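Frutapin (Artocarpus altilis, PDB 5KRP) probably binds carbohydrates, as a breadfruit lectin with a jacalin-like domain that assembles into a tetramer. Local coordinates at residues 25-30 / 41-46; 32-37 / 64-69; 77-82 / 120-125; 99-104 / 114-119. All blocks are in the same frame, centred on the assembly; numbering follows the deposited sequence. Where two conformers were deposited one is given.

How the contacts relate
The four contacts sample two of the three four-stranded antiparallel sheets of a beta-prism, the fold of jacalin-like lectins. Contacts 1 and 2 share strand 26-34, which pairs with strand 38-47 in one and strand 64-69 in the other; their centres lie about 15 Å apart. Contact 3 lies in the next sheet, and contact 4, its centre about 9 Å away, joins strand 95-104 of that sheet to the loop leading into strand 119-125; it is nested in the chain loop that contact 3 closes. The sheets meet inside the prism, where Ile-30 of contact 1 and Ile-68 of contact 2 reach Phe-102, on strand 95-104. Each of these two sheets is built from one continuous part of the chain.

Contact 1 of 4, residues 25-30 / 41-46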
loop_
_atom_site.group_PDB
_atom_site.type_symbol
_atom_site.label_atom_id
_atom_site.label_comp_id
_atom_site.label_asym_id
_atom_site.label_seq_id
_atom_site.Cartn_x
_atom_site.Cartn_y
_atom_site.Cartn_z
ATOM N N THR A 25 5.050 -6.631 10.682
ATOM C CA THR A 25 3.966 -5.699 11.027
ATOM C C THR A 25 4.339 -4.612 11.965
ATOM O O THR A 25 3.559 -3.689 12.240
ATOM C CB THR A 25 2.680 -6.469 11.471
ATOM O OG1 THR A 25 2.990 -7.412 12.448
ATOM C CG2 THR A 25 2.206 -7.307 10.314
ATOM N N GLY A 26 5.561 -4.670 12.510
ATOM C CA GLY A 26 6.020 -3.625 13.419
ATOM C C GLY A 26 7.340 -4.038 14.092
ATOM O O GLY A 26 7.977 -5.023 13.686
ATOM N N ILE A 27 7.730 -3.186 15.031
ATOM C CA ILE A 27 9.006 -3.298 15.783
ATOM C C ILE A 27 8.700 -3.392 17.293
ATOM O O ILE A 27 8.068 -2.516 17.864
ATOM C CB ILE A 27 9.901 -2.092 15.521
ATOM C CG1 ILE A 27 10.100 -1.795 14.020
ATOM C CG2 ILE A 27 11.297 -2.263 16.165
ATOM C CD1 ILE A 27 10.643 -2.899 13.137
ATOM N N ARG A 28 9.293 -4.389 17.903
ATOM C CA ARG A 28 9.241 -4.574 19.355
ATOM C C ARG A 28 10.543 -4.156 20.028
ATOM O O ARG A 28 10.519 -3.358 20.920
ATOM C CB ARG A 28 8.930 -6.020 19.655
ATOM C CG ARG A 28 7.431 -6.356 19.466
ATOM C CD ARG A 28 7.212 -7.844 19.429
ATOM N NE ARG A 28 5.800 -8.190 19.311
ATOM C CZ ARG A 28 4.916 -8.240 20.297
ATOM N NH1 ARG A 28 5.271 -7.930 21.545
ATOM N NH2 ARG A 28 3.625 -8.542 20.001
ATOM N N ILE A 29 11.664 -4.711 19.563
ATOM C CA ILE A 29 12.993 -4.456 20.198
ATOM C C ILE A 29 14.027 -4.306 19.136
ATOM O O ILE A 29 14.132 -5.125 18.186
ATOM C CB ILE A 29 13.399 -5.615 21.156
ATOM C CG1 ILE A 29 12.418 -5.744 22.335
ATOM C CG2 ILE A 29 14.865 -5.507 21.675
ATOM C CD1 ILE A 29 12.440 -7.101 23.038
ATOM N N ILE A 30 14.914 -3.351 19.401
ATOM C CA ILE A 30 16.145 -3.172 18.592
ATOM C C ILE A 30 17.369 -3.391 19.496
ATOM O O ILE A 30 17.408 -2.803 20.553
ATOM C CB ILE A 30 16.225 -1.786 17.939
ATOM C CG1 ILE A 30 15.061 -1.621 16.951
ATOM C CG2 ILE A 30 17.544 -1.640 17.174
ATOM C CD1 ILE A 30 14.843 -0.189 16.516
ATOM N N PHE A 41 23.596 -5.232 14.891
ATOM C CA PHE A 41 22.266 -4.729 14.707
ATOM C C PHE A 41 21.362 -5.918 14.481
ATOM O O PHE A 41 21.494 -6.681 13.514
ATOM C CB PHE A 41 22.218 -3.739 13.517
ATOM C CG PHE A 41 20.869 -3.034 13.384
ATOM C CD1 PHE A 41 19.829 -3.637 12.697
ATOM C CD2 PHE A 41 20.648 -1.813 13.983
ATOM C CE1 PHE A 41 18.592 -2.934 12.534
ATOM C CE2 PHE A 41 19.426 -1.159 13.878
ATOM C CZ PHE A 41 18.416 -1.717 13.177
ATOM N N SER A 42 20.392 -6.069 15.349
ATOM C CA SER A 42 19.368 -7.114 15.177
ATOM C C SER A 42 18.041 -6.660 15.788
ATOM O O SER A 42 18.018 -5.822 16.679
ATOM C CB SER A 42 19.827 -8.449 15.817
ATOM O OG SER A 42 21.207 -8.781 15.542
ATOM N N VAL A 43 16.942 -7.264 15.333
ATOM C CA VAL A 43 15.612 -6.746 15.711
ATOM C C VAL A 43 14.680 -7.912 16.071
ATOM O O VAL A 43 14.701 -8.951 15.482
ATOM C CB VAL A 43 15.003 -5.991 14.485
ATOM C CG1 VAL A 43 13.633 -5.357 14.811
ATOM C CG2 VAL A 43 15.996 -4.971 13.945
ATOM N N ILE A 44 13.878 -7.707 17.095
ATOM C CA ILE A 44 12.713 -8.548 17.362
ATOM C C ILE A 44 11.521 -7.765 16.775
ATOM O O ILE A 44 11.124 -6.718 17.285
ATOM C CB ILE A 44 12.539 -8.871 18.851
ATOM C CG1 ILE A 44 13.584 -9.902 19.299
ATOM C CG2 ILE A 44 11.166 -9.448 19.170
ATOM C CD1 ILE A 44 13.768 -9.908 20.794
ATOM N N TYR A 45 11.019 -8.279 15.658
ATOM C CA TYR A 45 9.840 -7.678 14.996
ATOM C C TYR A 45 8.524 -8.094 15.686
ATOM O O TYR A 45 8.492 -9.098 16.433
ATOM C CB TYR A 45 9.825 -8.127 13.578
ATOM C CG TYR A 45 11.008 -7.607 12.788
ATOM C CD1 TYR A 45 11.037 -6.280 12.332
ATOM C CD2 TYR A 45 12.119 -8.395 12.554
ATOM C CE1 TYR A 45 12.122 -5.769 11.680
ATOM C CE2 TYR A 45 13.240 -7.872 11.845
ATOM C CZ TYR A 45 13.224 -6.568 11.410
ATOM O OH TYR A 45 14.317 -6.030 10.716
ATOM N N ASP A 46 7.437 -7.363 15.390
ATOM C CA ASP A 46 6.081 -7.903 15.559
ATOM C C ASP A 46 5.690 -8.542 14.290
ATOM O O ASP A 46 5.841 -7.909 13.194
ATOM C CB ASP A 46 5.068 -6.853 15.897
ATOM C CG ASP A 46 3.689 -7.501 16.259
ATOM O OD1 ASP A 46 3.651 -8.163 17.366
ATOM O OD2 ASP A 46 2.812 -7.406 15.366
#
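Arg-28 takes hold of Asp-46 side-on, turning both NE and NH2 of its guanidinium to one carboxylate oxygen, with NH2 2.7 Å from Asp-46 OD1. The two flat groups are twisted 37° against each other: NE uses the anti lone pair of OD1, whereas NH2 meets that oxygen nearly head-on along its C-O bond. The arginine chain reaches this salt bridge extended from CG to NE, its CD passing Tyr-45 O at 3.5 Å. Asp-46 OD2 serves a different donor, Thr-25 OG1, at 2.9 Å and 29° out of the carboxylate plane. Asn-48 N and Gly-49 N, just beyond the segment, bind Thr-25 OG1 and Asp-46 OD2 respectively.

The backbones beneath form a beta hairpin of the beta-prism fold, and two classic bulges interrupt it. Thr-25 and Gly-26 together face Asp-46; Arg-28 and Ile-29 together face Ile-44, whose carbonyl O accepts from Arg-28 N at 3.0 Å and from Ile-29 N as well. At Arg-28 the strand also bends sharply. Within this second bulge Ile-29 and Ile-44 run alongside one another, both out from the same face of the sheet.

Ile-27 starts out away from its partner strand, but a bent second torsion (chi2 -56°) carries its tip back alongside Tyr-45, CD1 to ring atom CD1 3.5 Å. From the same strand as the tyrosine, two residues earlier, Val-43 CG1 sits over the middle of that ring, 3.5 Å above its plane. Tyr-24 stacks on the same ring, and Asp-21 and Phe-133 N bind the phenol oxygen.

Contact 2 of 4, residues 32-37 / 64-69; sequences LSYKEA and TNVKIE
Leu-32 and Val-66 press together side by side at the tight end of this antiparallel pairing. Leu-32 CD1 comes within 3.4 Å of Val-66 CG1, closer than methyl groups usually approach. Each side chain sets its touching branch between the backbone N and the carbonyl carbon (chi1 59° for Leu-32 CG, 67° for Val-66 CG1). The backbones below them are joined by a pair of hydrogen bonds: Val-66 N donates to Leu-32 O at 2.8 Å, and Leu-32 N returns a bond to Val-66 O.

On the same face of the sheet, Tyr-34 lays its ring under Thr-64. Thr-64 CB makes a CH-pi contact 4.2 Å from the ring centroid, 16° off the normal, while Thr-64 CG2 reaches out to Tyr-34 OH at 3.7 Å.

Toward solvent the contact slackens. Thr-64 OG1 binds a water at 3.1 Å, and Lys-35 NZ reaches that water only weakly, at 3.4 Å. On the other face Asn-65 OD1 merely rests near Ser-33 CB, the serine hydroxyl being bound instead to Ser-40 N.

Strand 64-69 is the outermost strand of its sheet within this chain, and strand 26-34 separates it from strand 38-47. Leu-32, Tyr-34, Val-66 and Ile-68 all touch Tyr-113 of strand 109-114, and Leu-32 and Ile-68 also touch Phe-102 of strand 95-104.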
loop_
_atom_site.group_PDB
_atom_site.type_symbol
_atom_site.label_atom_id
_atom_site.label_comp_id
_atom_site.label_asym_id
_atom_site.label_seq_id
_atom_site.Cartn_x
_atom_site.Cartn_y
_atom_site.Cartn_z
ATOM N N LEU A 32 21.609 -3.257 19.460
ATOM C CA LEU A 32 22.737 -2.909 18.692
ATOM C C LEU A 32 23.961 -2.857 19.591
ATOM O O LEU A 32 23.816 -2.856 20.817
ATOM C CB LEU A 32 22.474 -1.593 17.961
ATOM C CG LEU A 32 22.153 -0.363 18.734
ATOM C CD1 LEU A 32 23.472 0.329 19.198
ATOM C CD2 LEU A 32 21.394 0.630 17.897
ATOM N N SER A 33 25.143 -2.893 18.956
ATOM C CA SER A 33 26.423 -2.605 19.686
ATOM C C SER A 33 27.101 -1.399 19.065
ATOM O O SER A 33 26.863 -1.055 17.886
ATOM C CB SER A 33 27.342 -3.810 19.731
ATOM O OG SER A 33 27.937 -4.035 18.481
ATOM N N TYR A 34 27.865 -0.674 19.885
ATOM C CA TYR A 34 28.536 0.512 19.442
ATOM C C TYR A 34 29.814 0.802 20.261
ATOM O O TYR A 34 29.944 0.329 21.410
ATOM C CB TYR A 34 27.673 1.737 19.559
ATOM C CG TYR A 34 27.294 2.104 20.975
ATOM C CD1 TYR A 34 26.219 1.472 21.628
ATOM C CD2 TYR A 34 28.020 3.113 21.682
ATOM C CE1 TYR A 34 25.872 1.818 22.952
ATOM C CE2 TYR A 34 27.695 3.433 23.008
ATOM C CZ TYR A 34 26.598 2.813 23.605
ATOM O OH TYR A 34 26.232 3.109 24.896
ATOM N N LYS A 35 30.670 1.586 19.613
ATOM C CA LYS A 35 31.748 2.340 20.316
ATOM C C LYS A 35 32.141 3.512 19.403
ATOM O O LYS A 35 31.437 4.526 19.366
ATOM C CB LYS A 35 32.897 1.334 20.736
ATOM C CG LYS A 35 33.925 1.999 21.667
ATOM C CD LYS A 35 33.378 2.146 23.073
ATOM C CE LYS A 35 34.254 3.062 23.962
ATOM N NZ LYS A 35 33.957 2.875 25.422
ATOM N N GLU A 36 33.155 3.350 18.550
ATOM C CA GLU A 36 33.486 4.384 17.593
ATOM C C GLU A 36 32.477 4.451 16.436
ATOM O O GLU A 36 32.353 5.463 15.746
ATOM C CB GLU A 36 34.904 4.133 17.039
ATOM C CG GLU A 36 35.953 4.335 18.139
ATOM C CD GLU A 36 36.246 3.116 18.995
ATOM O OE1 GLU A 36 35.787 1.947 18.763
ATOM O OE2 GLU A 36 37.063 3.333 19.919
ATOM N N ALA A 37 31.843 3.326 16.208
ATOM C CA ALA A 37 30.860 3.217 15.109
ATOM C C ALA A 37 29.775 2.281 15.625
ATOM O O ALA A 37 29.886 1.734 16.720
ATOM C CB ALA A 37 31.516 2.667 13.871
ATOM N N THR A 64 30.026 -2.016 23.176
ATOM C CA THR A 64 28.952 -1.876 24.209
ATOM C C THR A 64 27.580 -2.291 23.629
ATOM O O THR A 64 27.220 -1.804 22.581
ATOM C CB THR A 64 28.863 -0.438 24.680
ATOM O OG1 THR A 64 30.146 -0.104 25.233
ATOM C CG2 THR A 64 27.689 -0.202 25.712
ATOM N N ASN A 65 26.827 -3.123 24.314
ATOM C CA ASN A 65 25.574 -3.651 23.731
ATOM C C ASN A 65 24.425 -2.886 24.369
ATOM O O ASN A 65 24.504 -2.509 25.583
ATOM C CB ASN A 65 25.461 -5.167 23.913
ATOM C CG ASN A 65 26.210 -5.948 22.806
ATOM O OD1 ASN A 65 25.662 -6.211 21.734
ATOM N ND2 ASN A 65 27.496 -6.307 23.062
ATOM N N VAL A 66 23.385 -2.575 23.566
ATOM C CA VAL A 66 22.225 -1.886 24.091
ATOM C C VAL A 66 20.918 -2.482 23.539
ATOM O O VAL A 66 20.885 -2.986 22.423
ATOM C CB VAL A 66 22.298 -0.403 23.819
ATOM C CG1 VAL A 66 22.193 -0.085 22.352
ATOM C CG2 VAL A 66 21.223 0.380 24.603
ATOM N N LYS A 67 19.888 -2.495 24.371
ATOM C CA LYS A 67 18.587 -3.046 24.007
ATOM C C LYS A 67 17.561 -1.912 24.085
ATOM O O LYS A 67 17.367 -1.274 25.142
ATOM C CB LYS A 67 18.265 -4.177 24.966
ATOM C CG LYS A 67 16.943 -4.827 24.836
ATOM C CD LYS A 67 16.805 -5.950 25.877
ATOM C CE LYS A 67 15.459 -6.669 25.665
ATOM N NZ LYS A 67 15.009 -7.606 26.739
ATOM N N ILE A 68 16.866 -1.663 22.969
ATOM C CA ILE A 68 15.853 -0.625 22.875
ATOM C C ILE A 68 14.497 -1.350 22.861
ATOM O O ILE A 68 14.219 -2.118 21.917
ATOM C CB ILE A 68 16.057 0.185 21.586
ATOM C CG1 ILE A 68 17.424 0.865 21.643
ATOM C CG2 ILE A 68 14.912 1.180 21.309
ATOM C CD1 ILE A 68 17.867 1.385 20.339
ATOM N N GLU A 69 13.711 -1.200 23.904
ATOM C CA GLU A 69 12.473 -1.916 24.048
ATOM C C GLU A 69 11.308 -0.923 23.886
ATOM O O GLU A 69 11.113 -0.057 24.726
ATOM C CB GLU A 69 12.445 -2.619 25.400
ATOM C CG GLU A 69 11.248 -3.552 25.514
ATOM C CD GLU A 69 11.397 -4.663 26.560
ATOM O OE1 GLU A 69 12.496 -4.812 27.195
ATOM O OE2 GLU A 69 10.376 -5.390 26.668
HETATM O O HOH W 1 30.556 3.012 25.404
#

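Contact 3 of 4, residues 77-82 / 120-125; sequences LVSVSG and YFNLPI
Phe-121 lies flat against the backbone of Gly-82, and its ring can be followed atom by atom along that neighbour. From CB the side chain swings CG between its own backbone N and carbonyl carbon (chi1 70°), which carries the ring over the partner strand. CG stands 4.0 Å from Gly-82 O, and CD1 closes on the same oxygen to 3.4 Å. Next along the rim, CE1 rests on Gly-82 C at 3.5 Å; at the tip, CZ lies 3.7 Å from Gly-82 N. That nitrogen sits over the ring centre, with Ser-81 C nearer the rim, while CE2 looks obliquely to Val-80 CG1. With no side chain on Gly-82, the ring can settle this close to the main chain. Trp-11 of the same chain also stacks on the ring.

The peptide groups beside it are paired in both directions: Phe-121 N donates to Gly-82 O at 2.7 Å, and Gly-82 N donates back to Phe-121 O. Two residues along, Val-80 and Leu-123 repeat this exchange, Leu-123 N approaching Val-80 O at 2.8 Å.

On the opposite face of the sheet a water joins Ser-81 OG, 2.8 Å away, to Tyr-120 OH, meeting the tyrosine at its ring edge.

Strand 119-125 is outermost in its sheet within the chain, but Ile-125 pairs with a strand of a third subunit, and Asn-122 O accepts from Trp-11 of that subunit. Antiparallel pairing of this kind builds one wall of the beta-prism and here extends it across the interface of the tetramer.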
loop_
_atom_site.group_PDB
_atom_site.type_symbol
_atom_site.label_atom_id
_atom_site.label_comp_id
_atom_site.label_asym_id
_atom_site.label_seq_id
_atom_site.Cartn_x
_atom_site.Cartn_y
_atom_site.Cartn_z
ATOM N N LEU A 77 8.413 3.944 16.040
ATOM C CA LEU A 77 9.403 4.906 15.539
ATOM C C LEU A 77 8.779 5.952 14.639
ATOM O O LEU A 77 7.904 5.598 13.821
ATOM C CB LEU A 77 10.472 4.160 14.733
ATOM C CG LEU A 77 11.333 3.163 15.466
ATOM C CD1 LEU A 77 12.237 2.462 14.397
ATOM C CD2 LEU A 77 12.083 3.969 16.512
ATOM N N VAL A 78 9.156 7.205 14.830
ATOM C CA VAL A 78 8.840 8.346 13.941
ATOM C C VAL A 78 10.071 8.939 13.253
ATOM O O VAL A 78 9.974 9.791 12.365
ATOM C CB VAL A 78 7.996 9.424 14.631
ATOM C CG1 VAL A 78 6.655 8.873 15.036
ATOM C CG2 VAL A 78 8.685 9.972 15.855
ATOM N N SER A 79 11.282 8.539 13.661
ATOM C CA SER A 79 12.523 9.130 13.121
ATOM C C SER A 79 13.636 8.127 13.269
ATOM O O SER A 79 13.829 7.512 14.351
ATOM C CB SER A 79 12.957 10.405 13.870
ATOM O OG SER A 79 14.202 10.862 13.316
ATOM N N VAL A 80 14.385 7.927 12.202
ATOM C CA VAL A 80 15.657 7.233 12.228
ATOM C C VAL A 80 16.656 8.255 11.727
ATOM O O VAL A 80 16.448 8.823 10.664
ATOM C CB VAL A 80 15.656 5.987 11.300
ATOM C CG1 VAL A 80 17.035 5.292 11.322
ATOM C CG2 VAL A 80 14.597 4.997 11.763
ATOM N N SER A 81 17.739 8.493 12.477
ATOM C CA SER A 81 18.804 9.403 12.013
ATOM C C SER A 81 20.143 8.862 12.512
ATOM O O SER A 81 20.208 7.863 13.261
ATOM C CB SER A 81 18.571 10.831 12.521
ATOM O OG SER A 81 18.625 10.909 13.945
ATOM N N GLY A 82 21.173 9.459 11.964
ATOM C CA GLY A 82 22.558 9.183 12.389
ATOM C C GLY A 82 23.627 9.808 11.520
ATOM O O GLY A 82 23.366 10.767 10.769
ATOM N N TYR A 120 25.576 13.563 8.410
ATOM C CA TYR A 120 24.267 13.325 9.071
ATOM C C TYR A 120 23.217 12.850 8.095
ATOM O O TYR A 120 23.258 13.239 6.944
ATOM C CB TYR A 120 23.827 14.631 9.761
ATOM C CG TYR A 120 22.428 14.654 10.375
ATOM C CD1 TYR A 120 22.126 13.927 11.501
ATOM C CD2 TYR A 120 21.424 15.458 9.830
ATOM C CE1 TYR A 120 20.891 13.998 12.108
ATOM C CE2 TYR A 120 20.165 15.553 10.420
ATOM C CZ TYR A 120 19.908 14.826 11.559
ATOM O OH TYR A 120 18.679 14.863 12.174
ATOM N N PHE A 121 22.424 11.861 8.470
ATOM C CA PHE A 121 21.222 11.505 7.659
ATOM C C PHE A 121 20.032 11.507 8.572
ATOM O O PHE A 121 20.199 11.274 9.771
ATOM C CB PHE A 121 21.348 10.203 6.895
ATOM C CG PHE A 121 21.349 8.965 7.766
ATOM C CD1 PHE A 121 22.510 8.564 8.389
ATOM C CD2 PHE A 121 20.179 8.275 8.031
ATOM C CE1 PHE A 121 22.528 7.410 9.197
ATOM C CE2 PHE A 121 20.201 7.145 8.859
ATOM C CZ PHE A 121 21.359 6.723 9.451
ATOM N N ASN A 122 18.831 11.710 8.010
ATOM C CA ASN A 122 17.607 11.722 8.849
ATOM C C ASN A 122 16.391 11.416 7.990
ATOM O O ASN A 122 16.194 12.024 6.913
ATOM C CB ASN A 122 17.579 13.107 9.507
ATOM C CG ASN A 122 16.228 13.628 9.848
ATOM O OD1 ASN A 122 15.532 13.067 10.667
ATOM N ND2 ASN A 122 15.921 14.799 9.343
ATOM N N LEU A 123 15.629 10.453 8.490
ATOM C CA LEU A 123 14.384 9.983 7.924
ATOM C C LEU A 123 13.221 10.321 8.930
ATOM O O LEU A 123 12.961 9.534 9.868
ATOM C CB LEU A 123 14.405 8.493 7.664
ATOM C CG LEU A 123 13.113 7.924 7.041
ATOM C CD1 LEU A 123 13.010 8.368 5.570
ATOM C CD2 LEU A 123 13.159 6.420 7.208
ATOM N N PRO A 124 12.577 11.463 8.724
ATOM C CA PRO A 124 11.417 11.856 9.570
ATOM C C PRO A 124 10.184 11.264 8.915
ATOM O O PRO A 124 9.910 11.517 7.754
ATOM C CB PRO A 124 11.417 13.367 9.534
ATOM C CG PRO A 124 12.332 13.740 8.419
ATOM C CD PRO A 124 12.895 12.523 7.757
ATOM N N ILE A 125 9.495 10.422 9.636
ATOM C CA ILE A 125 8.305 9.755 9.135
ATOM C C ILE A 125 7.087 10.436 9.654
ATOM O O ILE A 125 6.806 10.352 10.866
ATOM C CB ILE A 125 8.258 8.281 9.502
ATOM C CG1 ILE A 125 9.565 7.632 9.069
ATOM C CG2 ILE A 125 7.020 7.634 8.850
ATOM C CD1 ILE A 125 9.777 6.335 9.794
HETATM O O HOH W 2 18.016 13.523 14.601
#

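Contact 4 of 4, residues 99-104 / 114-119; sequences SLKFKT and GEEDGT
Glu-116 OE2 is gripped by two waters that link it to Ser-99 and Lys-101 on the facing strand. The glutamate is the centre of an inverse gamma turn, in the loop that leads from strand 109-114 to strand 119-125 of the beta-prism. Asp-117 N closes this turn onto Glu-115 O at 2.9 Å.

The first water lies 2.8 Å from Glu-116 OE2 and donates to it, and it also donates to Ser-99 OG at 2.9 Å. The serine oxygen has a second partner in Tyr-113 O, just before the loop segment, so two partners hold it. The second water, 3.1 Å from Glu-116 OE2, donates to the carboxylate and accepts from Lys-101 NZ. Ammonium and carboxylate are therefore coupled through solvent: NZ of Lys-101 stops 4.7 Å short of OE2 of Glu-116, near enough for the opposite charges to favour each other, probably weakly.

In Glu-116 CB leaves the backbone neither toward nor away from strand 95-104, and the extended chain beyond CG (chi2 -170°) then brings the carboxylate nearer to it. Glu-115, by contrast, turns away and forms a salt bridge with Arg-98.

At the backbone the pairing is nearly spent. Ser-99 faces Gly-114 as a non-hydrogen-bonded antiparallel pair, after which the loop departs. Where it leaves, Ser-99 CB rests against Glu-115 O at 3.5 Å, and Ser-99 OG lies 3.7 Å from Glu-116 CG.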
loop_
_atom_site.group_PDB
_atom_site.type_symbol
_atom_site.label_atom_id
_atom_site.label_comp_id
_atom_site.label_asym_id
_atom_site.label_seq_id
_atom_site.Cartn_x
_atom_site.Cartn_y
_atom_site.Cartn_z
ATOM N N SER A 99 27.009 6.439 13.743
ATOM C CA SER A 99 26.063 6.711 14.840
ATOM C C SER A 99 24.611 6.401 14.365
ATOM O O SER A 99 24.302 6.614 13.172
ATOM C CB SER A 99 26.087 8.178 15.203
ATOM O OG SER A 99 25.434 8.416 16.411
ATOM N N LEU A 100 23.762 6.054 15.324
ATOM C CA LEU A 100 22.305 5.955 15.121
ATOM C C LEU A 100 21.558 6.631 16.294
ATOM O O LEU A 100 21.981 6.609 17.445
ATOM C CB LEU A 100 21.817 4.512 14.968
ATOM C CG LEU A 100 22.200 3.812 13.705
ATOM C CD1 LEU A 100 21.901 2.369 13.826
ATOM C CD2 LEU A 100 21.436 4.388 12.496
ATOM N N LYS A 101 20.391 7.169 15.991
ATOM C CA LYS A 101 19.466 7.736 17.000
ATOM C C LYS A 101 18.009 7.471 16.509
ATOM O O LYS A 101 17.732 7.562 15.303
ATOM C CB LYS A 101 19.659 9.244 17.083
ATOM C CG LYS A 101 18.787 9.860 18.125
ATOM C CD LYS A 101 18.715 11.362 18.016
ATOM C CE LYS A 101 19.950 12.039 18.432
ATOM N NZ LYS A 101 19.621 13.518 18.432
ATOM N N PHE A 102 17.125 7.156 17.453
ATOM C CA PHE A 102 15.727 6.736 17.157
ATOM C C PHE A 102 14.836 7.594 18.002
ATOM O O PHE A 102 15.120 7.788 19.203
ATOM C CB PHE A 102 15.529 5.303 17.579
ATOM C CG PHE A 102 16.300 4.331 16.802
ATOM C CD1 PHE A 102 15.931 4.007 15.531
ATOM C CD2 PHE A 102 17.485 3.767 17.325
ATOM C CE1 PHE A 102 16.679 3.102 14.793
ATOM C CE2 PHE A 102 18.287 2.898 16.556
ATOM C CZ PHE A 102 17.866 2.534 15.287
ATOM N N LYS A 103 13.802 8.119 17.391
ATOM C CA LYS A 103 12.764 8.857 18.156
ATOM C C LYS A 103 11.422 8.165 18.004
ATOM O O LYS A 103 11.158 7.546 16.964
ATOM C CB LYS A 103 12.624 10.260 17.648
ATOM C CG LYS A 103 13.911 11.046 17.832
ATOM C CD LYS A 103 13.662 12.542 17.736
ATOM C CE LYS A 103 14.997 13.284 17.704
ATOM N NZ LYS A 103 14.792 14.713 17.294
ATOM N N THR A 104 10.587 8.213 19.057
ATOM C CA THR A 104 9.236 7.615 18.999
ATOM C C THR A 104 8.069 8.609 19.078
ATOM O O THR A 104 8.206 9.782 19.519
ATOM C CB THR A 104 9.028 6.526 20.064
ATOM O OG1 THR A 104 8.723 7.157 21.311
ATOM C CG2 THR A 104 10.247 5.623 20.224
ATOM N N GLY A 114 27.159 5.572 19.460
ATOM C CA GLY A 114 28.262 5.682 18.540
ATOM C C GLY A 114 28.859 7.072 18.561
ATOM O O GLY A 114 28.711 7.803 19.545
ATOM N N GLU A 115 29.543 7.453 17.494
ATOM C CA GLU A 115 30.077 8.810 17.405
ATOM C C GLU A 115 29.447 9.615 16.304
ATOM O O GLU A 115 29.418 9.171 15.167
ATOM C CB GLU A 115 31.593 8.807 17.157
ATOM C CG GLU A 115 32.347 8.068 18.280
ATOM C CD GLU A 115 33.884 8.028 18.093
ATOM O OE1 GLU A 115 34.388 8.289 16.967
ATOM O OE2 GLU A 115 34.576 7.691 19.087
ATOM N N GLU A 116 29.079 10.833 16.623
ATOM C CA GLU A 116 28.472 11.770 15.642
ATOM C C GLU A 116 29.507 12.451 14.768
ATOM O O GLU A 116 29.759 13.634 14.880
ATOM C CB GLU A 116 27.495 12.716 16.319
ATOM C CG GLU A 116 26.364 11.958 17.041
ATOM C CD GLU A 116 25.247 12.880 17.517
ATOM O OE1 GLU A 116 25.585 13.930 18.099
ATOM O OE2 GLU A 116 24.034 12.591 17.293
ATOM N N ASP A 117 30.086 11.672 13.877
ATOM C CA ASP A 117 31.146 12.125 12.997
ATOM C C ASP A 117 30.748 11.786 11.579
ATOM O O ASP A 117 30.362 10.642 11.287
ATOM C CB ASP A 117 32.460 11.409 13.367
ATOM C CG ASP A 117 33.299 12.176 14.412
ATOM O OD1 ASP A 117 32.770 12.557 15.476
ATOM O OD2 ASP A 117 34.509 12.386 14.159
ATOM N N GLY A 118 30.871 12.760 10.683
ATOM C CA GLY A 118 30.709 12.568 9.268
ATOM C C GLY A 118 29.449 13.239 8.743
ATOM O O GLY A 118 29.147 14.342 9.114
ATOM N N THR A 119 28.745 12.531 7.886
ATOM C CA THR A 119 27.579 13.023 7.193
ATOM C C THR A 119 26.301 12.602 7.916
ATOM O O THR A 119 26.029 11.433 8.050
ATOM C CB THR A 119 27.560 12.494 5.785
ATOM O OG1 THR A 119 28.761 12.923 5.146
ATOM C CG2 THR A 119 26.380 13.071 4.958
HETATM O O HOH W 3 23.333 10.301 15.846
HETATM O O HOH W 4 21.613 13.991 16.030
#